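PDB 3BJN: transcriptional regulator, putative, which probably acts as an IclR-family DNA-binding transcription factor, represented here by its C-terminal domain, which belongs to the GAF clan. Local coordinates for residues L65-M77 with F102-E116. Numbering follows the deposited sequence.
Sequences LRGASSKVMLAYM and FEKIRRHGYAVSTSE
The N-H of Gly67 reaches Glu116 OE1 at 2.7 Å, meeting the carboxylate from above its plane. This is the IclR C-terminal domain, in whose GAF-like α/β fold helix 67-76 packs against the edge strand 111-114 of an antiparallel sheet and crosses helix 102-108 almost at right angles (88°). One residue on, Ala68 N donates to Ser113 OG over 2.8 Å, so the side chains of Ser113 and Glu116 take up two successive backbone N-H groups, those of Ala68 and Gly67. The hydroxyl gets there because chi1 of 59° sets it between the backbone N and the carbonyl carbon of Ser113. Lys71, in the conformer modelled here, runs extended to a salt bridge with Glu116 OE2, whose very short geometry is doubtful, while its CB and carbonyl O rest on Ile105 CD1. Val72 CG2 presses tightly on Ala111 CB, 3.4 Å away. Between Lys71, Val72, Ala75 and Tyr76 sits Ile105, a knob in a hole. Leu74 CB touches Phe102 CE1 at 3.7 Å, and Cys82 of helix 79-88 packs on both side chains. The bend at chi3 (-66°) turns the Arg106 guanidinium back to the helix end, where NH1 meets an in-plane lone pair of Ala75 O at 2.9 Å. Around Tyr76, Arg106 CG lies over one ring face and Ile105 CG2 comes to the edge; a water joins the phenol OH to Arg106 O.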
ATOM      1  N   LEU A  65       2.818   9.994  -0.280  1.00 20.73           N
ATOM      2  CA  LEU A  65       2.033  11.092   0.290  1.00 21.68           C
ATOM      3  C   LEU A  65       0.552  10.760   0.333  1.00 22.44           C
ATOM      4  O   LEU A  65      -0.058  10.854   1.401  1.00 23.65           O
ATOM      5  CB  LEU A  65       2.254  12.389  -0.502  1.00 21.70           C
ATOM      6  CG  LEU A  65       1.421  13.647  -0.177  1.00 22.19           C
ATOM      7  CD1 LEU A  65       1.835  14.130   1.207  1.00 23.93           C
ATOM      8  CD2 LEU A  65       1.636  14.738  -1.206  1.00 23.46           C
ATOM      9  N   ARG A  66      -0.017  10.402  -0.817  1.00 20.51           N
ATOM     10  CA  ARG A  66      -1.440  10.093  -0.927  1.00 20.10           C
ATOM     11  C   ARG A  66      -1.682   8.587  -1.029  1.00 19.47           C
ATOM     12  O   ARG A  66      -0.831   7.846  -1.521  1.00 19.70           O
ATOM     13  CB  ARG A  66      -2.054  10.781  -2.146  1.00 21.31           C
ATOM     14  CG  ARG A  66      -1.897  12.312  -2.182  1.00 24.08           C
ATOM     15  CD  ARG A  66      -2.430  12.979  -0.932  1.00 31.91           C
ATOM     16  NE  ARG A  66      -2.236  14.432  -0.974  1.00 37.88           N
ATOM     17  CZ  ARG A  66      -2.269  15.241   0.090  1.00 40.17           C
ATOM     18  NH1 ARG A  66      -2.487  14.756   1.310  1.00 40.44           N
ATOM     19  NH2 ARG A  66      -2.072  16.541  -0.071  1.00 40.89           N
ATOM     20  N   GLY A  67      -2.858   8.163  -0.569  1.00 17.41           N
ATOM     21  CA  GLY A  67      -3.297   6.778  -0.762  1.00 17.76           C
ATOM     22  C   GLY A  67      -2.920   5.872   0.395  1.00 17.06           C
ATOM     23  O   GLY A  67      -1.953   6.130   1.114  1.00 16.86           O
ATOM     24  N   ALA A  68      -3.676   4.781   0.527  1.00 16.36           N
ATOM     25  CA  ALA A  68      -3.464   3.810   1.608  1.00 16.20           C
ATOM     26  C   ALA A  68      -2.041   3.263   1.678  1.00 16.07           C
ATOM     27  O   ALA A  68      -1.518   3.128   2.764  1.00 16.80           O
ATOM     28  CB  ALA A  68      -4.466   2.669   1.480  1.00 16.49           C
ATOM     29  N   SER A  69      -1.420   2.967   0.533  1.00 17.27           N
ATOM     30  CA  SER A  69      -0.079   2.371   0.525  1.00 17.96           C
ATOM     31  C   SER A  69       0.934   3.353   1.119  1.00 18.19           C
ATOM     32  O   SER A  69       1.753   2.977   1.971  1.00 18.29           O
ATOM     33  CB  SER A  69       0.363   2.066  -0.916  1.00 18.87           C
ATOM     34  OG  SER A  69      -0.506   1.158  -1.552  1.00 24.48           O
ATOM     35  N   SER A  70       0.874   4.604   0.658  1.00 17.85           N
ATOM     36  CA  SER A  70       1.770   5.661   1.181  1.00 18.58           C
ATOM     37  C   SER A  70       1.552   5.844   2.680  1.00 17.62           C
ATOM     38  O   SER A  70       2.523   5.924   3.445  1.00 18.74           O
ATOM     39  CB  SER A  70       1.533   7.012   0.494  1.00 19.01           C
ATOM     40  OG  SER A  70       1.902   6.929  -0.862  1.00 22.56           O
ATOM     41  N   LYS A  71       0.295   5.872   3.109  0.50 17.18           N
ATOM     42  CA  LYS A  71      -0.009   6.155   4.516  0.50 17.56           C
ATOM     43  C   LYS A  71       0.397   5.013   5.463  0.50 17.86           C
ATOM     44  O   LYS A  71       0.792   5.263   6.596  0.50 17.76           O
ATOM     45  CB  LYS A  71      -1.482   6.509   4.689  0.50 17.68           C
ATOM     46  CG  LYS A  71      -1.872   7.848   4.099  0.50 17.88           C
ATOM     47  CD  LYS A  71      -3.328   8.087   4.428  0.50 20.07           C
ATOM     48  CE  LYS A  71      -3.980   9.057   3.493  0.50 22.99           C
ATOM     49  NZ  LYS A  71      -5.457   8.954   3.671  0.50 21.64           N
ATOM     50  N   VAL A  72       0.285   3.763   5.004  1.00 17.64           N
ATOM     51  CA  VAL A  72       0.791   2.612   5.768  1.00 19.26           C
ATOM     52  C   VAL A  72       2.310   2.676   5.935  1.00 19.62           C
ATOM     53  O   VAL A  72       2.839   2.477   7.044  1.00 19.24           O
ATOM     54  CB  VAL A  72       0.416   1.298   5.059  1.00 19.36           C
ATOM     55  CG1 VAL A  72       1.321   0.156   5.519  1.00 23.59           C
ATOM     56  CG2 VAL A  72      -1.007   1.024   5.345  1.00 21.79           C
HETATM   57  N   MSE A  73       3.009   3.008   4.856  1.00 19.02           N
HETATM   58  CA  MSE A  73       4.461   3.036   4.898  1.00 21.01           C
HETATM   59  C   MSE A  73       4.931   4.190   5.774  1.00 19.59           C
HETATM   60  O   MSE A  73       5.820   4.011   6.619  1.00 19.81           O
HETATM   61  CB  MSE A  73       5.046   3.068   3.486  1.00 20.37           C
HETATM   62  CG  MSE A  73       4.772   1.721   2.792  1.00 20.01           C
HETATM   63 SE   MSE A  73       5.605   1.547   1.052  1.00 33.01          SE
HETATM   64  CE  MSE A  73       5.024   3.096   0.275  1.00 26.53           C
ATOM     65  N   LEU A  74       4.299   5.355   5.613  1.00 17.58           N
ATOM     66  CA  LEU A  74       4.617   6.520   6.474  1.00 17.94           C
ATOM     67  C   LEU A  74       4.351   6.220   7.961  1.00 17.67           C
ATOM     68  O   LEU A  74       5.141   6.626   8.833  1.00 19.48           O
ATOM     69  CB  LEU A  74       3.841   7.758   6.040  1.00 18.06           C
ATOM     70  CG  LEU A  74       4.300   8.340   4.698  1.00 18.99           C
ATOM     71  CD1 LEU A  74       3.196   9.320   4.187  1.00 20.89           C
ATOM     72  CD2 LEU A  74       5.669   9.043   4.850  1.00 21.34           C
ATOM     73  N   ALA A  75       3.260   5.517   8.251  1.00 17.13           N
ATOM     74  CA  ALA A  75       2.913   5.199   9.654  1.00 17.78           C
ATOM     75  C   ALA A  75       3.910   4.239  10.316  1.00 18.19           C
ATOM     76  O   ALA A  75       4.146   4.316  11.534  1.00 19.04           O
ATOM     77  CB  ALA A  75       1.508   4.626   9.763  1.00 17.06           C
ATOM     78  N   TYR A  76       4.474   3.330   9.523  1.00 18.00           N
ATOM     79  CA  TYR A  76       5.297   2.237  10.074  1.00 18.30           C
ATOM     80  C   TYR A  76       6.808   2.410   9.963  1.00 18.82           C
ATOM     81  O   TYR A  76       7.558   1.708  10.661  1.00 19.57           O
ATOM     82  CB  TYR A  76       4.883   0.878   9.488  1.00 17.95           C
ATOM     83  CG  TYR A  76       3.656   0.295  10.138  1.00 18.33           C
ATOM     84  CD1 TYR A  76       2.383   0.609   9.685  1.00 17.43           C
ATOM     85  CD2 TYR A  76       3.774  -0.567  11.234  1.00 18.69           C
ATOM     86  CE1 TYR A  76       1.231   0.059  10.301  1.00 19.12           C
ATOM     87  CE2 TYR A  76       2.652  -1.114  11.845  1.00 20.69           C
ATOM     88  CZ  TYR A  76       1.390  -0.807  11.374  1.00 20.29           C
ATOM     89  OH  TYR A  76       0.305  -1.381  12.017  1.00 21.81           O
HETATM   90  N   MSE A  77       7.259   3.303   9.082  1.00 19.13           N
HETATM   91  CA  MSE A  77       8.683   3.656   9.031  1.00 20.79           C
HETATM   92  C   MSE A  77       9.084   4.488  10.272  1.00 19.97           C
HETATM   93  O   MSE A  77       8.224   4.956  11.016  1.00 19.16           O
HETATM   94  CB  MSE A  77       9.000   4.426   7.742  1.00 20.45           C
HETATM   95  CG  MSE A  77       8.374   5.782   7.697  1.00 21.39           C
HETATM   96 SE   MSE A  77       8.933   6.734   6.068  1.00 27.10          SE
HETATM   97  CE  MSE A  77       8.363   5.420   4.727  1.00 23.20           C
ATOM     98  N   PHE A 102      -1.908   8.310  11.522  1.00 22.24           N
ATOM     99  CA  PHE A 102      -0.883   7.296  11.782  1.00 21.83           C
ATOM    100  C   PHE A 102      -1.209   6.431  12.990  1.00 22.40           C
ATOM    101  O   PHE A 102      -1.006   5.216  12.949  1.00 22.58           O
ATOM    102  CB  PHE A 102       0.503   7.901  11.941  1.00 22.37           C
ATOM    103  CG  PHE A 102       0.999   8.630  10.727  1.00 20.54           C
ATOM    104  CD1 PHE A 102       0.662   8.204   9.434  1.00 19.56           C
ATOM    105  CD2 PHE A 102       1.836   9.726  10.878  1.00 23.63           C
ATOM    106  CE1 PHE A 102       1.142   8.894   8.300  1.00 22.32           C
ATOM    107  CE2 PHE A 102       2.315  10.404   9.770  1.00 23.57           C
ATOM    108  CZ  PHE A 102       1.981   9.983   8.478  1.00 23.40           C
ATOM    109  N   GLU A 103      -1.723   7.049  14.052  1.00 22.32           N
ATOM    110  CA  GLU A 103      -2.134   6.290  15.246  1.00 23.16           C
ATOM    111  C   GLU A 103      -3.265   5.317  14.913  1.00 22.63           C
ATOM    112  O   GLU A 103      -3.245   4.149  15.335  1.00 22.85           O
ATOM    113  CB  GLU A 103      -2.544   7.222  16.387  1.00 23.60           C
ATOM    114  CG  GLU A 103      -1.364   7.962  17.033  1.00 26.57           C
ATOM    115  CD  GLU A 103      -1.799   9.216  17.778  1.00 30.19           C
ATOM    116  OE1 GLU A 103      -2.996   9.345  18.098  1.00 32.41           O
ATOM    117  OE2 GLU A 103      -0.939  10.088  18.038  1.00 32.97           O
ATOM    118  N   LYS A 104      -4.249   5.787  14.144  1.00 22.18           N
ATOM    119  CA  LYS A 104      -5.355   4.930  13.703  1.00 21.69           C
ATOM    120  C   LYS A 104      -4.833   3.743  12.894  1.00 20.81           C
ATOM    121  O   LYS A 104      -5.225   2.599  13.106  1.00 20.27           O
ATOM    122  CB  LYS A 104      -6.338   5.746  12.870  1.00 22.73           C
ATOM    123  CG  LYS A 104      -7.524   4.962  12.338  1.00 25.16           C
ATOM    124  CD  LYS A 104      -8.181   5.705  11.175  1.00 30.01           C
ATOM    125  CE  LYS A 104      -9.543   5.091  10.851  1.00 32.91           C
ATOM    126  NZ  LYS A 104     -10.357   5.927   9.913  1.00 34.74           N
ATOM    127  N   ILE A 105      -3.932   4.028  11.956  1.00 19.88           N
ATOM    128  CA  ILE A 105      -3.357   2.968  11.145  1.00 19.38           C
ATOM    129  C   ILE A 105      -2.615   1.920  11.987  1.00 20.08           C
ATOM    130  O   ILE A 105      -2.822   0.718  11.803  1.00 20.17           O
ATOM    131  CB  ILE A 105      -2.439   3.561  10.050  1.00 19.32           C
ATOM    132  CG1 ILE A 105      -3.293   4.352   9.055  1.00 18.81           C
ATOM    133  CG2 ILE A 105      -1.627   2.452   9.373  1.00 18.54           C
ATOM    134  CD1 ILE A 105      -2.477   5.191   8.096  1.00 19.89           C
ATOM    135  N   ARG A 106      -1.780   2.372  12.926  1.00 20.12           N
ATOM    136  CA  ARG A 106      -1.027   1.446  13.776  1.00 20.51           C
ATOM    137  C   ARG A 106      -1.930   0.622  14.702  1.00 21.00           C
ATOM    138  O   ARG A 106      -1.631  -0.538  14.994  1.00 22.11           O
ATOM    139  CB  ARG A 106       0.068   2.199  14.552  1.00 20.91           C
ATOM    140  CG  ARG A 106       1.163   2.680  13.610  1.00 21.06           C
ATOM    141  CD  ARG A 106       2.339   3.249  14.341  1.00 26.03           C
ATOM    142  NE  ARG A 106       1.980   4.465  15.056  1.00 29.19           N
ATOM    143  CZ  ARG A 106       2.376   5.697  14.730  1.00 30.21           C
ATOM    144  NH1 ARG A 106       3.161   5.924  13.685  1.00 30.85           N
ATOM    145  NH2 ARG A 106       1.985   6.719  15.482  1.00 31.22           N
ATOM    146  N   ARG A 107      -3.059   1.199  15.101  1.00 21.03           N
ATOM    147  CA  ARG A 107      -4.071   0.507  15.916  1.00 22.33           C
ATOM    148  C   ARG A 107      -4.742  -0.603  15.091  1.00 21.31           C
ATOM    149  O   ARG A 107      -4.953  -1.726  15.573  1.00 21.64           O
ATOM    150  CB  ARG A 107      -5.113   1.537  16.385  1.00 22.13           C
ATOM    151  CG  ARG A 107      -6.349   1.026  17.124  1.00 25.20           C
ATOM    152  CD  ARG A 107      -7.379   2.160  17.257  1.00 25.76           C
ATOM    153  NE  ARG A 107      -6.726   3.441  17.545  1.00 31.23           N
ATOM    154  CZ  ARG A 107      -7.072   4.615  17.009  1.00 32.37           C
ATOM    155  NH1 ARG A 107      -6.403   5.711  17.330  1.00 30.72           N
ATOM    156  NH2 ARG A 107      -8.086   4.700  16.157  1.00 33.60           N
ATOM    157  N   HIS A 108      -5.059  -0.303  13.839  1.00 20.70           N
ATOM    158  CA  HIS A 108      -5.787  -1.265  12.987  1.00 20.10           C
ATOM    159  C   HIS A 108      -4.889  -2.280  12.266  1.00 19.23           C
ATOM    160  O   HIS A 108      -5.311  -3.414  11.972  1.00 18.40           O
ATOM    161  CB  HIS A 108      -6.634  -0.503  11.966  1.00 21.09           C
ATOM    162  CG  HIS A 108      -7.859   0.114  12.555  1.00 25.62           C
ATOM    163  ND1 HIS A 108      -7.960   1.462  12.821  1.00 29.45           N
ATOM    164  CD2 HIS A 108      -9.022  -0.438  12.968  1.00 29.44           C
ATOM    165  CE1 HIS A 108      -9.142   1.718  13.349  1.00 29.63           C
ATOM    166  NE2 HIS A 108      -9.805   0.582  13.453  1.00 32.02           N
ATOM    167  N   GLY A 109      -3.664  -1.844  11.952  1.00 18.37           N
ATOM    168  CA  GLY A 109      -2.701  -2.629  11.178  1.00 18.11           C
ATOM    169  C   GLY A 109      -2.845  -2.509   9.664  1.00 17.89           C
ATOM    170  O   GLY A 109      -2.196  -3.234   8.895  1.00 18.40           O
ATOM    171  N   TYR A 110      -3.682  -1.570   9.219  1.00 16.66           N
ATOM    172  CA  TYR A 110      -3.876  -1.320   7.780  1.00 17.39           C
ATOM    173  C   TYR A 110      -4.423   0.086   7.574  1.00 17.54           C
ATOM    174  O   TYR A 110      -4.890   0.718   8.522  1.00 17.16           O
ATOM    175  CB  TYR A 110      -4.876  -2.339   7.198  1.00 17.56           C
ATOM    176  CG  TYR A 110      -6.275  -2.223   7.804  1.00 17.57           C
ATOM    177  CD1 TYR A 110      -7.232  -1.384   7.233  1.00 19.18           C
ATOM    178  CD2 TYR A 110      -6.613  -2.933   8.951  1.00 17.83           C
ATOM    179  CE1 TYR A 110      -8.518  -1.251   7.806  1.00 20.24           C
ATOM    180  CE2 TYR A 110      -7.869  -2.827   9.514  1.00 18.52           C
ATOM    181  CZ  TYR A 110      -8.810  -1.978   8.943  1.00 20.02           C
ATOM    182  OH  TYR A 110     -10.057  -1.861   9.512  1.00 22.21           O
ATOM    183  N   ALA A 111      -4.393   0.552   6.321  1.00 17.55           N
ATOM    184  CA  ALA A 111      -4.998   1.831   5.958  1.00 18.29           C
ATOM    185  C   ALA A 111      -6.011   1.628   4.845  1.00 18.10           C
ATOM    186  O   ALA A 111      -5.870   0.711   4.027  1.00 18.37           O
ATOM    187  CB  ALA A 111      -3.937   2.797   5.495  1.00 18.60           C
ATOM    188  N   VAL A 112      -6.996   2.520   4.794  1.00 18.80           N
ATOM    189  CA  VAL A 112      -7.987   2.527   3.712  1.00 19.75           C
ATOM    190  C   VAL A 112      -8.001   3.939   3.184  1.00 18.62           C
ATOM    191  O   VAL A 112      -7.937   4.921   3.981  1.00 19.95           O
ATOM    192  CB  VAL A 112      -9.412   2.145   4.211  1.00 20.65           C
ATOM    193  CG1 VAL A 112     -10.425   2.169   3.065  1.00 23.58           C
ATOM    194  CG2 VAL A 112      -9.407   0.772   4.877  1.00 23.33           C
ATOM    195  N   SER A 113      -8.070   4.083   1.858  1.00 17.85           N
ATOM    196  CA  SER A 113      -8.196   5.419   1.230  1.00 18.79           C
ATOM    197  C   SER A 113      -9.215   5.361   0.076  1.00 19.40           C
ATOM    198  O   SER A 113      -9.432   4.309  -0.530  1.00 18.11           O
ATOM    199  CB  SER A 113      -6.858   5.887   0.685  1.00 19.11           C
ATOM    200  OG  SER A 113      -6.384   4.946  -0.275  1.00 19.66           O
ATOM    201  N   THR A 114      -9.818   6.508  -0.234  1.00 19.75           N
ATOM    202  CA  THR A 114     -10.770   6.583  -1.342  1.00 21.86           C
ATOM    203  C   THR A 114     -10.526   7.836  -2.181  1.00 20.00           C
ATOM    204  O   THR A 114     -10.554   8.965  -1.646  1.00 19.74           O
ATOM    205  CB  THR A 114     -12.241   6.608  -0.833  1.00 23.29           C
ATOM    206  OG1 THR A 114     -12.413   7.686   0.096  1.00 27.97           O
ATOM    207  CG2 THR A 114     -12.602   5.291  -0.156  1.00 26.00           C
ATOM    208  N   SER A 115     -10.269   7.633  -3.479  1.00 19.19           N
ATOM    209  CA  SER A 115     -10.174   8.706  -4.448  1.00 19.93           C
ATOM    210  C   SER A 115      -9.068   9.739  -4.153  1.00 20.24           C
ATOM    211  O   SER A 115      -9.187  10.890  -4.576  1.00 21.60           O
ATOM    212  CB  SER A 115     -11.536   9.404  -4.614  1.00 20.21           C
ATOM    213  OG  SER A 115     -12.505   8.523  -5.177  1.00 21.14           O
ATOM    214  N   GLU A 116      -8.012   9.336  -3.441  1.00 20.90           N
ATOM    215  CA  GLU A 116      -6.923  10.296  -3.136  1.00 21.91           C
ATOM    216  C   GLU A 116      -5.981  10.433  -4.309  1.00 22.32           C
ATOM    217  O   GLU A 116      -5.278  11.454  -4.433  1.00 23.29           O
ATOM    218  CB  GLU A 116      -6.129   9.896  -1.891  1.00 22.71           C
ATOM    219  CG  GLU A 116      -6.948   9.884  -0.610  1.00 24.33           C
ATOM    220  CD  GLU A 116      -6.116   9.618   0.615  1.00 26.57           C
ATOM    221  OE1 GLU A 116      -4.864   9.678   0.507  1.00 27.17           O
ATOM    222  OE2 GLU A 116      -6.707   9.363   1.695  1.00 27.40           O
TER
HETATM  223  O   HOH W   1       0.508  -1.741  14.713  1.00 39.46           O